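Local coordinates for hypothetical protein (Pseudomonas aeruginosa, PDB 2H1T) that is of unknown function but may bind glycolipids and take part in their metabolism, at residues 99-103 / 114-118. Sequence-based numbering, arbitrary orientation.
Sequences GCLDI and FPIRR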
loop_
_atom_site.group_PDB
_atom_site.type_symbol
_atom_site.label_atom_id
_atom_site.label_comp_id
_atom_site.label_asym_id
_atom_site.label_seq_id
_atom_site.Cartn_x
_atom_site.Cartn_y
_atom_site.Cartn_z
ATOM N N GLY A 99 -17.580 -16.537 -23.552
ATOM C CA GLY A 99 -18.571 -15.457 -23.698
ATOM C C GLY A 99 -18.209 -14.137 -23.061
ATOM O O GLY A 99 -18.822 -13.127 -23.359
ATOM N N CYS A 100 -17.224 -14.114 -22.169
ATOM C CA CYS A 100 -16.807 -12.834 -21.597
ATOM C C CYS A 100 -15.994 -12.054 -22.608
ATOM O O CYS A 100 -15.023 -12.562 -23.137
ATOM C CB CYS A 100 -15.932 -13.049 -20.343
ATOM S SG CYS A 100 -16.827 -13.734 -18.971
ATOM N N LEU A 101 -16.404 -10.823 -22.889
ATOM C CA LEU A 101 -15.651 -9.920 -23.775
ATOM C C LEU A 101 -14.858 -8.824 -23.021
ATOM O O LEU A 101 -13.917 -8.240 -23.596
ATOM C CB LEU A 101 -16.628 -9.208 -24.727
ATOM C CG LEU A 101 -17.493 -10.117 -25.614
ATOM C CD1 LEU A 101 -18.411 -9.281 -26.501
ATOM C CD2 LEU A 101 -16.645 -11.029 -26.427
ATOM N N ASP A 102 -15.291 -8.506 -21.785
ATOM C CA ASP A 102 -14.729 -7.417 -20.987
ATOM C C ASP A 102 -14.289 -7.981 -19.626
ATOM O O ASP A 102 -14.862 -8.966 -19.117
ATOM C CB ASP A 102 -15.716 -6.275 -20.768
ATOM C CG ASP A 102 -16.486 -5.932 -22.000
ATOM O OD1 ASP A 102 -15.900 -5.349 -22.970
ATOM O OD2 ASP A 102 -17.681 -6.287 -22.014
ATOM N N ILE A 103 -13.275 -7.349 -19.070
ATOM C CA ILE A 103 -12.820 -7.613 -17.709
ATOM C C ILE A 103 -13.396 -6.508 -16.800
ATOM O O ILE A 103 -13.588 -5.373 -17.235
ATOM C CB ILE A 103 -11.264 -7.659 -17.633
ATOM C CG1 ILE A 103 -10.762 -9.036 -18.049
ATOM C CG2 ILE A 103 -10.735 -7.430 -16.232
ATOM C CD1 ILE A 103 -9.219 -9.197 -17.904
ATOM N N PHE A 114 -14.750 -0.100 -20.535
ATOM C CA PHE A 114 -14.767 -1.096 -21.621
ATOM C C PHE A 114 -16.137 -1.280 -22.226
ATOM O O PHE A 114 -16.264 -1.087 -23.442
ATOM C CB PHE A 114 -14.101 -2.406 -21.190
ATOM C CG PHE A 114 -12.609 -2.254 -21.016
ATOM C CD1 PHE A 114 -11.776 -2.140 -22.137
ATOM C CD2 PHE A 114 -12.042 -2.123 -19.763
ATOM C CE1 PHE A 114 -10.400 -1.971 -22.009
ATOM C CE2 PHE A 114 -10.653 -1.922 -19.629
ATOM C CZ PHE A 114 -9.842 -1.827 -20.743
ATOM N N PRO A 115 -17.160 -1.659 -21.410
ATOM C CA PRO A 115 -18.476 -1.806 -22.040
ATOM C C PRO A 115 -18.978 -0.514 -22.671
ATOM O O PRO A 115 -19.573 -0.552 -23.746
ATOM C CB PRO A 115 -19.377 -2.282 -20.901
ATOM C CG PRO A 115 -18.436 -2.910 -19.906
ATOM C CD PRO A 115 -17.177 -2.075 -20.005
ATOM N N ILE A 116 -18.682 0.624 -22.032
ATOM C CA ILE A 116 -19.090 1.912 -22.568
ATOM C C ILE A 116 -18.518 2.142 -23.958
ATOM O O ILE A 116 -19.239 2.507 -24.863
ATOM C CB ILE A 116 -18.734 3.053 -21.610
ATOM C CG1 ILE A 116 -19.638 2.953 -20.376
ATOM C CG2 ILE A 116 -18.991 4.440 -22.238
ATOM C CD1 ILE A 116 -19.081 3.694 -19.169
ATOM N N ARG A 117 -17.222 1.910 -24.118
ATOM C CA ARG A 117 -16.557 2.209 -25.377
ATOM C C ARG A 117 -16.847 1.131 -26.383
ATOM O O ARG A 117 -16.935 1.416 -27.576
ATOM C CB ARG A 117 -15.052 2.365 -25.182
ATOM C CG ARG A 117 -14.638 3.588 -24.414
ATOM C CD ARG A 117 -14.945 4.859 -25.212
ATOM N NE ARG A 117 -14.027 5.027 -26.345
ATOM C CZ ARG A 117 -12.858 5.676 -26.293
ATOM N NH1 ARG A 117 -12.446 6.258 -25.183
ATOM N NH2 ARG A 117 -12.086 5.756 -27.363
ATOM N N ARG A 118 -16.947 -0.109 -25.921
ATOM C CA ARG A 118 -17.180 -1.225 -26.838
ATOM C C ARG A 118 -18.606 -1.218 -27.432
ATOM O O ARG A 118 -18.777 -1.436 -28.646
ATOM C CB ARG A 118 -16.885 -2.581 -26.154
ATOM C CG ARG A 118 -17.068 -3.767 -27.066
ATOM C CD ARG A 118 -16.644 -5.066 -26.433
ATOM N NE ARG A 118 -17.469 -5.282 -25.245
ATOM C CZ ARG A 118 -18.724 -5.732 -25.251
ATOM N NH1 ARG A 118 -19.364 -6.007 -26.398
ATOM N NH2 ARG A 118 -19.381 -5.840 -24.101
#
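Asp-102 and Arg-118 meet in a side-on salt bridge, identified by two bonds that each link a different pair of atoms: NE of Arg-118 to OD1 of Asp-102 at 2.8 Å, and NH2 of Arg-118 to OD2 of Asp-102 at 2.7 Å. Both carboxylate oxygens use their syn lone pairs, and the two planes lie 27° apart, so the groups are nearly coplanar and the double grip restrains rotation of each. The NH2 bond, though slightly shorter, is the more bent (139° at the hydrogen) and the more tilted from the guanidinium plane. The arginine chain runs out extended, then bends at chi3 (61°), which brings NE to OD1; chi4 turns the guanidinium so that NH2 reaches OD2. On the buried side two carbons of the helix pack against the carboxylate: CB of Phe-114 is 3.9 Å from OD1 of Asp-102, and CG of Pro-115 is 4.1 Å from OD2 of Asp-102. The bridge thus ties strand 102-106 to helix 113-119 inside a beta-alpha-beta unit completed by the parallel strand 126-135, whose Ile-129 touches both Asp-102 and Pro-115. The buried Phe-114 ring meets Trp-54 and Phe-110 edge-to-face. Leu-101 and Arg-118, both partly exposed, form the solvent side, where CD1 of Leu-101 sits over one guanidinium face, 3.4 Å from NH1 of Arg-118 and displaced to that end of the group.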